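Local coordinates for glutamate receptor kainate-like protein (Pleurobrachia bachei, PDB 4ZDM) that probably forms part of a glycine-activated ion channel, its ligand-binding domain holding glycine in a cleft between two lobes, at residues 92-97 and 109-114; 141-144 and 149-152; 191-196 and 215-220. One frame throughout, in Å; residues are numbered along the deposited sequence.

Contact 1: 92-97 and 109-114; sequences VVALSN and LSMMDG. With GLY (glycine), chain B.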
loop_
_atom_site.group_PDB
_atom_site.type_symbol
_atom_site.label_atom_id
_atom_site.label_comp_id
_atom_site.label_asym_id
_atom_site.label_seq_id
_atom_site.Cartn_x
_atom_site.Cartn_y
_atom_site.Cartn_z
ATOM N N VAL A 92 -7.333 0.354 12.333
ATOM C CA VAL A 92 -7.712 -0.737 13.253
ATOM C C VAL A 92 -7.378 -0.468 14.704
ATOM O O VAL A 92 -7.422 -1.415 15.508
ATOM C CB VAL A 92 -7.121 -2.082 12.758
ATOM C CG1 VAL A 92 -7.650 -2.409 11.341
ATOM C CG2 VAL A 92 -5.609 -2.106 12.815
ATOM N N VAL A 93 -7.178 0.783 15.082
ATOM C CA VAL A 93 -7.314 1.197 16.479
ATOM C C VAL A 93 -8.786 1.125 16.852
ATOM O O VAL A 93 -9.643 0.857 15.985
ATOM C CB VAL A 93 -6.779 2.587 16.732
ATOM C CG1 VAL A 93 -5.269 2.686 16.348
ATOM C CG2 VAL A 93 -7.573 3.695 16.032
ATOM N N ALA A 94 -9.103 1.393 18.117
ATOM C CA ALA A 94 -10.476 1.633 18.516
ATOM C C ALA A 94 -10.759 3.069 18.165
ATOM O O ALA A 94 -10.491 4.034 18.907
ATOM C CB ALA A 94 -10.661 1.344 20.016
ATOM N N LEU A 95 -11.242 3.228 16.931
ATOM C CA LEU A 95 -11.433 4.564 16.370
ATOM C C LEU A 95 -12.822 5.061 16.683
ATOM O O LEU A 95 -13.835 4.435 16.326
ATOM C CB LEU A 95 -11.209 4.565 14.857
ATOM C CG LEU A 95 -11.034 5.932 14.227
ATOM C CD1 LEU A 95 -9.727 6.598 14.639
ATOM C CD2 LEU A 95 -11.143 5.857 12.709
ATOM N N SER A 96 -12.899 6.180 17.395
ATOM C CA SER A 96 -14.168 6.698 17.822
ATOM C C SER A 96 -14.939 7.309 16.668
ATOM O O SER A 96 -14.445 8.162 15.910
ATOM C CB SER A 96 -13.948 7.742 18.906
ATOM O OG SER A 96 -13.128 7.137 19.889
ATOM N N ASN A 97 -16.217 6.904 16.570
ATOM C CA ASN A 97 -17.122 7.371 15.545
ATOM C C ASN A 97 -17.754 8.650 16.029
ATOM O O ASN A 97 -18.507 8.665 17.000
ATOM C CB ASN A 97 -18.154 6.270 15.283
ATOM C CG ASN A 97 -19.131 6.601 14.217
ATOM O OD1 ASN A 97 -19.344 7.770 13.882
ATOM N ND2 ASN A 97 -19.726 5.539 13.636
ATOM N N LEU A 109 -19.110 -1.554 11.493
ATOM C CA LEU A 109 -19.869 -1.999 12.643
ATOM C C LEU A 109 -18.932 -1.992 13.847
ATOM O O LEU A 109 -17.762 -2.373 13.744
ATOM C CB LEU A 109 -20.474 -3.380 12.351
ATOM C CG LEU A 109 -21.401 -3.992 13.359
ATOM C CD1 LEU A 109 -22.562 -4.741 12.598
ATOM C CD2 LEU A 109 -20.608 -4.933 14.199
ATOM N N SER A 110 -19.424 -1.532 15.004
ATOM C CA SER A 110 -18.537 -1.243 16.101
ATOM C C SER A 110 -18.102 -2.435 16.888
ATOM O O SER A 110 -18.833 -3.447 16.974
ATOM C CB SER A 110 -19.191 -0.220 16.993
ATOM O OG SER A 110 -20.403 -0.735 17.543
ATOM N N MET A 111 -16.911 -2.341 17.482
ATOM C CA MET A 111 -16.407 -3.386 18.372
ATOM C C MET A 111 -16.955 -3.237 19.802
ATOM O O MET A 111 -17.065 -4.219 20.527
ATOM C CB MET A 111 -14.857 -3.413 18.353
ATOM C CG MET A 111 -14.178 -2.143 18.753
ATOM S SD MET A 111 -12.372 -2.343 18.686
ATOM C CE MET A 111 -12.321 -1.581 17.069
ATOM N N MET A 112 -17.299 -2.031 20.223
ATOM C CA MET A 112 -17.831 -1.778 21.542
ATOM C C MET A 112 -18.230 -0.329 21.651
ATOM O O MET A 112 -17.936 0.482 20.763
ATOM C CB MET A 112 -16.833 -2.129 22.622
ATOM C CG MET A 112 -15.658 -1.250 22.632
ATOM S SD MET A 112 -14.328 -1.808 23.791
ATOM C CE MET A 112 -13.967 -3.371 23.221
ATOM N N ASP A 113 -18.981 -0.004 22.694
ATOM C CA ASP A 113 -19.380 1.374 22.993
ATOM C C ASP A 113 -18.455 1.985 24.029
ATOM O O ASP A 113 -18.073 1.352 25.011
ATOM C CB ASP A 113 -20.819 1.421 23.497
ATOM C CG ASP A 113 -21.826 0.951 22.484
ATOM O OD1 ASP A 113 -21.559 0.967 21.252
ATOM O OD2 ASP A 113 -22.943 0.587 22.931
ATOM N N GLY A 114 -18.115 3.230 23.777
ATOM C CA GLY A 114 -17.346 4.026 24.722
ATOM C C GLY A 114 -18.070 5.273 25.152
ATOM O O GLY A 114 -19.232 5.519 24.821
HETATM N N GLY B . -9.934 6.257 20.384
HETATM C CA GLY B . -9.371 7.617 20.177
HETATM C C GLY B . -9.790 8.274 18.909
HETATM O O GLY B . -9.496 9.456 18.669
HETATM O OXT GLY B . -10.449 7.627 18.039
#
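The ligand cleft of an ionotropic glutamate receptor has a wall of backbone, and here that wall is packed from behind where Met111 meets Val93 and Ala94. The thioether end of Met111 does all the touching. In the conformer described, one of two modelled for this side chain, CE lies 3.8 Å from Val93 O and 4.0 Å from Ala94 CA. SD lies alongside the methyl group, 4.3 Å from Ala94 CB. Beyond CB the methionine runs out straight and then bends at its last torsion (chi3 98°), which turns the terminal methyl onto the Val93-Ala94 peptide. No hydrogen bond links the two segments; the meeting is apolar, and Met111 also packs on Phe219, Met235 and Ile244.

The opposite side of Ala94 serves the ligand. Ala94 is the centre of an inverse gamma turn, and its carbonyl is directed into the cleft, where the amino group of the bound glycine donates to Ala94 O at 2.7 Å. Two residues on, Ser96 N gives an almost perfectly straight hydrogen bond (178°) to glycine OXT at 2.9 Å. The glycine nitrogen also donates weakly to Ser96 OG at 3.3 Å, the hydroxyl's stronger partner being Glu191 OE2. Leu95 brings CD1 to within 3.6 Å of glycine OXT. Arg101 bonds to both the ligand and Ser96 O. A short strand whose backbone and serine hydroxyl meet both ends of an amino acid, next to an arginine, is characteristic of the glutamate-receptor ligand-binding clamshell.

Contact 2: 141-144 and 149-152; sequences WGVV and PELL. With NA (sodium ion), chain E.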
loop_
_atom_site.group_PDB
_atom_site.type_symbol
_atom_site.label_atom_id
_atom_site.label_comp_id
_atom_site.label_asym_id
_atom_site.label_seq_id
_atom_site.Cartn_x
_atom_site.Cartn_y
_atom_site.Cartn_z
ATOM N N TRP A 141 -7.524 21.180 33.661
ATOM C CA TRP A 141 -7.974 19.981 32.963
ATOM C C TRP A 141 -7.393 19.955 31.563
ATOM O O TRP A 141 -6.948 20.961 31.037
ATOM C CB TRP A 141 -9.493 19.912 32.924
ATOM C CG TRP A 141 -10.187 21.019 32.178
ATOM C CD1 TRP A 141 -10.614 20.966 30.875
ATOM C CD2 TRP A 141 -10.577 22.301 32.671
ATOM N NE1 TRP A 141 -11.232 22.132 30.527
ATOM C CE2 TRP A 141 -11.223 22.972 31.617
ATOM C CE3 TRP A 141 -10.436 22.955 33.908
ATOM C CZ2 TRP A 141 -11.722 24.263 31.750
ATOM C CZ3 TRP A 141 -10.937 24.237 34.027
ATOM C CH2 TRP A 141 -11.590 24.862 32.957
ATOM N N GLY A 142 -7.378 18.766 30.957
ATOM C CA GLY A 142 -6.725 18.550 29.699
ATOM C C GLY A 142 -7.354 17.495 28.804
ATOM O O GLY A 142 -8.037 16.611 29.269
ATOM N N VAL A 143 -7.076 17.634 27.517
ATOM C CA VAL A 143 -7.491 16.686 26.478
ATOM C C VAL A 143 -6.321 16.495 25.529
ATOM O O VAL A 143 -5.454 17.396 25.408
ATOM C CB VAL A 143 -8.758 17.163 25.712
ATOM C CG1 VAL A 143 -9.911 17.244 26.621
ATOM C CG2 VAL A 143 -8.522 18.461 24.995
ATOM N N VAL A 144 -6.286 15.369 24.828
ATOM C CA VAL A 144 -5.285 15.108 23.792
ATOM C C VAL A 144 -5.620 15.815 22.496
ATOM O O VAL A 144 -6.739 15.732 22.009
ATOM C CB VAL A 144 -5.132 13.630 23.506
ATOM C CG1 VAL A 144 -3.993 13.336 22.578
ATOM C CG2 VAL A 144 -4.943 12.846 24.778
ATOM N N PRO A 149 -12.015 12.892 22.127
ATOM C CA PRO A 149 -12.646 13.758 23.133
ATOM C C PRO A 149 -12.596 15.251 22.799
ATOM O O PRO A 149 -13.638 15.879 22.925
ATOM C CB PRO A 149 -11.869 13.426 24.427
ATOM C CG PRO A 149 -11.424 11.984 24.170
ATOM C CD PRO A 149 -11.033 11.981 22.741
ATOM N N GLU A 150 -11.450 15.782 22.352
ATOM C CA GLU A 150 -11.335 17.189 21.987
ATOM C C GLU A 150 -12.326 17.462 20.859
ATOM O O GLU A 150 -13.041 18.458 20.923
ATOM C CB GLU A 150 -9.922 17.525 21.546
ATOM C CG GLU A 150 -9.730 18.983 21.126
ATOM C CD GLU A 150 -8.428 19.224 20.366
ATOM O OE1 GLU A 150 -8.096 18.477 19.411
ATOM O OE2 GLU A 150 -7.737 20.195 20.741
ATOM N N LEU A 151 -12.351 16.584 19.852
ATOM C CA LEU A 151 -13.159 16.784 18.644
ATOM C C LEU A 151 -14.622 16.816 19.067
ATOM O O LEU A 151 -15.382 17.648 18.586
ATOM C CB LEU A 151 -12.932 15.682 17.593
ATOM C CG LEU A 151 -11.754 15.566 16.618
ATOM C CD1 LEU A 151 -12.094 14.499 15.493
ATOM C CD2 LEU A 151 -11.417 16.890 15.991
ATOM N N LEU A 152 -15.053 15.872 19.918
ATOM C CA LEU A 152 -16.423 15.871 20.441
ATOM C C LEU A 152 -16.822 17.074 21.208
ATOM O O LEU A 152 -17.921 17.607 21.047
ATOM C CB LEU A 152 -16.662 14.690 21.395
ATOM C CG LEU A 152 -16.897 13.363 20.749
ATOM C CD1 LEU A 152 -17.130 12.326 21.855
ATOM C CD2 LEU A 152 -18.064 13.383 19.723
HETATM NA NA NA E . -5.610 20.923 20.109
HETATM O O HOH W 1 -8.958 14.486 23.011
HETATM O O HOH W 2 -6.529 23.376 19.712
#
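Apolar packing between Val143 and Glu150 joins a strand to the first turn of the helix that follows it. Val143 points CG2 at the aliphatic root of the glutamate, 3.8 Å from Glu150 CB and 4.1 Å from Glu150 CG, and the two side chains cross at about a right angle. Glu150 CB also rests 3.7 Å from Val144 O, so the methylene sits over the end of the strand as well as against the valine.

The polar link between the backbones is indirect. No hydrogen bond runs straight from one segment to the other; instead water 1 accepts from Glu150 N at 2.9 Å and lies 2.7 Å from Val144 O, one of several acceptors within its range. A peptide N-H in the first turn of a helix has no partner in the preceding turn, and the water supplies one.

Metal binding forms the third group. In the conformer described, one of two modelled, Glu150 leaves the helix with CG opposite its backbone N (chi1 179°), and OE2 reaches the sodium ion at 2.3 Å. Asp145 OD1 and water 2, the latter 2.6 Å from the sodium, are further ligands. The second carboxylate oxygen is turned elsewhere: Glu150 OE1 accepts from Ser146 N, which, with the sodium on OE2, holds the carboxylate's rotation in this conformer. The cation would be expected to offset the repulsion between the Glu150 and Asp145 carboxylates.

In the fold, strand 140-144 runs parallel to both 169-171 and 186-192. Helix 148-155 opens the beta-alpha-beta crossover that returns to strand 169-171, where Lys170 touches both Val143 and Glu150, while Pro149 packs on Asp190 and Glu191 of strand 186-192.

Contact 3: 191-196 and 215-220; sequences EIPGIN and FELAFG. With GLY (glycine), chain B.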
loop_
_atom_site.group_PDB
_atom_site.type_symbol
_atom_site.label_atom_id
_atom_site.label_comp_id
_atom_site.label_asym_id
_atom_site.label_seq_id
_atom_site.Cartn_x
_atom_site.Cartn_y
_atom_site.Cartn_z
ATOM N N GLU A 191 -11.322 8.666 27.216
ATOM C CA GLU A 191 -12.312 7.665 26.827
ATOM C C GLU A 191 -12.360 6.461 27.724
ATOM O O GLU A 191 -11.354 5.799 27.972
ATOM C CB GLU A 191 -12.049 7.160 25.397
ATOM C CG GLU A 191 -12.016 8.301 24.360
ATOM C CD GLU A 191 -11.865 7.808 22.916
ATOM O OE1 GLU A 191 -11.427 6.641 22.728
ATOM O OE2 GLU A 191 -12.218 8.609 22.005
ATOM N N ILE A 192 -13.570 6.111 28.142
ATOM C CA ILE A 192 -13.830 4.833 28.757
ATOM C C ILE A 192 -14.215 3.905 27.611
ATOM O O ILE A 192 -14.706 4.378 26.602
ATOM C CB ILE A 192 -14.944 4.923 29.807
ATOM C CG1 ILE A 192 -16.227 5.387 29.133
ATOM C CG2 ILE A 192 -14.559 5.897 30.949
ATOM C CD1 ILE A 192 -17.450 4.810 29.684
ATOM N N PRO A 193 -14.000 2.606 27.758
ATOM C CA PRO A 193 -13.405 1.925 28.918
ATOM C C PRO A 193 -11.907 1.999 29.001
ATOM O O PRO A 193 -11.330 1.642 30.034
ATOM C CB PRO A 193 -13.849 0.463 28.708
ATOM C CG PRO A 193 -13.934 0.319 27.272
ATOM C CD PRO A 193 -14.461 1.645 26.738
ATOM N N GLY A 194 -11.259 2.422 27.938
ATOM C CA GLY A 194 -9.802 2.327 27.907
ATOM C C GLY A 194 -9.113 2.997 29.077
ATOM O O GLY A 194 -8.107 2.466 29.588
ATOM N N ILE A 195 -9.561 4.179 29.479
ATOM C CA ILE A 195 -8.904 4.858 30.580
ATOM C C ILE A 195 -9.083 4.117 31.915
ATOM O O ILE A 195 -8.273 4.314 32.821
ATOM C CB ILE A 195 -9.342 6.335 30.658
ATOM C CG1 ILE A 195 -8.388 7.112 31.549
ATOM C CG2 ILE A 195 -10.753 6.467 31.174
ATOM C CD1 ILE A 195 -8.610 8.563 31.477
ATOM N N ASN A 196 -10.090 3.265 32.031
ATOM C CA ASN A 196 -10.228 2.455 33.224
ATOM C C ASN A 196 -9.226 1.326 33.198
ATOM O O ASN A 196 -8.703 0.947 34.254
ATOM C CB ASN A 196 -11.642 1.909 33.348
ATOM C CG ASN A 196 -12.685 2.980 33.618
ATOM O OD1 ASN A 196 -13.856 2.831 33.212
ATOM N ND2 ASN A 196 -12.301 4.049 34.265
ATOM N N PHE A 215 -20.082 7.132 22.402
ATOM C CA PHE A 215 -19.743 6.975 21.000
ATOM C C PHE A 215 -19.381 5.515 20.763
ATOM O O PHE A 215 -18.937 4.843 21.678
ATOM C CB PHE A 215 -18.525 7.856 20.584
ATOM C CG PHE A 215 -17.412 7.819 21.578
ATOM C CD1 PHE A 215 -17.407 8.716 22.642
ATOM C CD2 PHE A 215 -16.398 6.891 21.508
ATOM C CE1 PHE A 215 -16.428 8.650 23.619
ATOM C CE2 PHE A 215 -15.443 6.842 22.471
ATOM C CZ PHE A 215 -15.440 7.721 23.512
ATOM N N GLU A 216 -19.549 5.069 19.535
ATOM C CA GLU A 216 -19.057 3.765 19.104
ATOM C C GLU A 216 -17.563 3.809 18.851
ATOM O O GLU A 216 -17.068 4.834 18.390
ATOM C CB GLU A 216 -19.782 3.320 17.857
ATOM C CG GLU A 216 -21.248 2.974 18.088
ATOM C CD GLU A 216 -21.865 2.360 16.874
ATOM O OE1 GLU A 216 -22.227 1.151 16.925
ATOM O OE2 GLU A 216 -21.983 3.019 15.794
ATOM N N LEU A 217 -16.887 2.700 19.088
ATOM C CA LEU A 217 -15.485 2.459 18.769
ATOM C C LEU A 217 -15.474 1.438 17.660
ATOM O O LEU A 217 -16.054 0.355 17.830
ATOM C CB LEU A 217 -14.726 1.940 19.993
ATOM C CG LEU A 217 -14.610 2.984 21.108
ATOM C CD1 LEU A 217 -14.293 2.298 22.427
ATOM C CD2 LEU A 217 -13.525 3.955 20.788
ATOM N N ALA A 218 -14.828 1.734 16.543
ATOM C CA ALA A 218 -14.929 0.907 15.343
ATOM C C ALA A 218 -13.668 0.980 14.533
ATOM O O ALA A 218 -12.724 1.692 14.889
ATOM C CB ALA A 218 -16.157 1.376 14.537
ATOM N N PHE A 219 -13.620 0.286 13.403
ATOM C CA PHE A 219 -12.556 0.467 12.421
ATOM C C PHE A 219 -12.966 1.542 11.438
ATOM O O PHE A 219 -14.155 1.796 11.204
ATOM C CB PHE A 219 -12.244 -0.841 11.708
ATOM C CG PHE A 219 -11.597 -1.925 12.576
ATOM C CD1 PHE A 219 -11.173 -1.701 13.863
ATOM C CD2 PHE A 219 -11.384 -3.172 12.006
ATOM C CE1 PHE A 219 -10.545 -2.746 14.591
ATOM C CE2 PHE A 219 -10.757 -4.201 12.728
ATOM C CZ PHE A 219 -10.350 -3.988 13.990
ATOM N N GLY A 220 -11.976 2.193 10.825
ATOM C CA GLY A 220 -12.176 3.244 9.843
ATOM C C GLY A 220 -11.868 2.786 8.428
ATOM O O GLY A 220 -10.842 2.120 8.236
HETATM N N GLY B . -9.934 6.257 20.384
HETATM C CA GLY B . -9.371 7.617 20.177
HETATM C C GLY B . -9.790 8.274 18.909
HETATM O O GLY B . -9.496 9.456 18.669
HETATM O OXT GLY B . -10.449 7.627 18.039
#
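Recognition of the ligand's amino group belongs to the glycine pocket, and Glu191, packed against Phe215 and Leu217, is the acidic residue that takes part in it, alongside Ala94 O. Glu191 OE1 accepts a hydrogen bond from the glycine nitrogen at 2.8 Å. With CG opposite the carbonyl carbon (chi1 -56°) and the rest of the chain extended, the carboxylate is carried past the phenyl ring into the cleft. Glu191 CB lies in the ring plane beyond the edge, 3.9 Å from Phe215 CZ. CG approaches the ring obliquely, 3.6 Å from Phe215 CZ, and the carboxylate and ring planes are 40° apart. Leu217 CD2 comes in at the same oxygen that holds the ligand, 3.9 Å from Glu191 OE1.

Phe215 and Leu217 stand on strand 205-221, one of the connections between the two lobes of this clamshell fold, whereas Glu191 lies near the end of strand 186-192, in the second lobe; ligand and hinge thus meet at one side chain. The other oxygen, OE2, accepts from Ser96 OG and Asn148 ND2, so both ends of the carboxylate are used and its rotation is set. Were Glu191 replaced by an alanine, the glycine amino group would probably lose its anionic mate, Ser96 and Asn148 their shared acceptor, and a gap would be likely to open beside the Phe215 ring.

Beyond Glu191 the chain turns through a cis peptide bond at Pro193, whose CD touches Leu217 CD1 at 4.4 Å. Ile195 N is bonded to Glu191 O at 2.8 Å.

Overall arrangement
Contacts 1 and 3 form one unit, their centres about 5 Å apart, and both touch the glycine: the first offers it backbone groups, the second a carboxylate. They are tied by Ser96 OG and Glu191 OE2, 2.7 Å apart, and at the hinge by Ser110 OG and Glu216 OE1, also 2.7 Å apart. Contact 2 lies farther off, with centres about 17 Å from contact 1 and 14 Å from contact 3. It still borders the pocket, since Pro149 CD is 3.6 Å from Glu191 OE2 and Asn148, just before 149-152, binds the ligand. The general principle is that a two-lobed cleft gathers its ligand groups from segments distant in sequence.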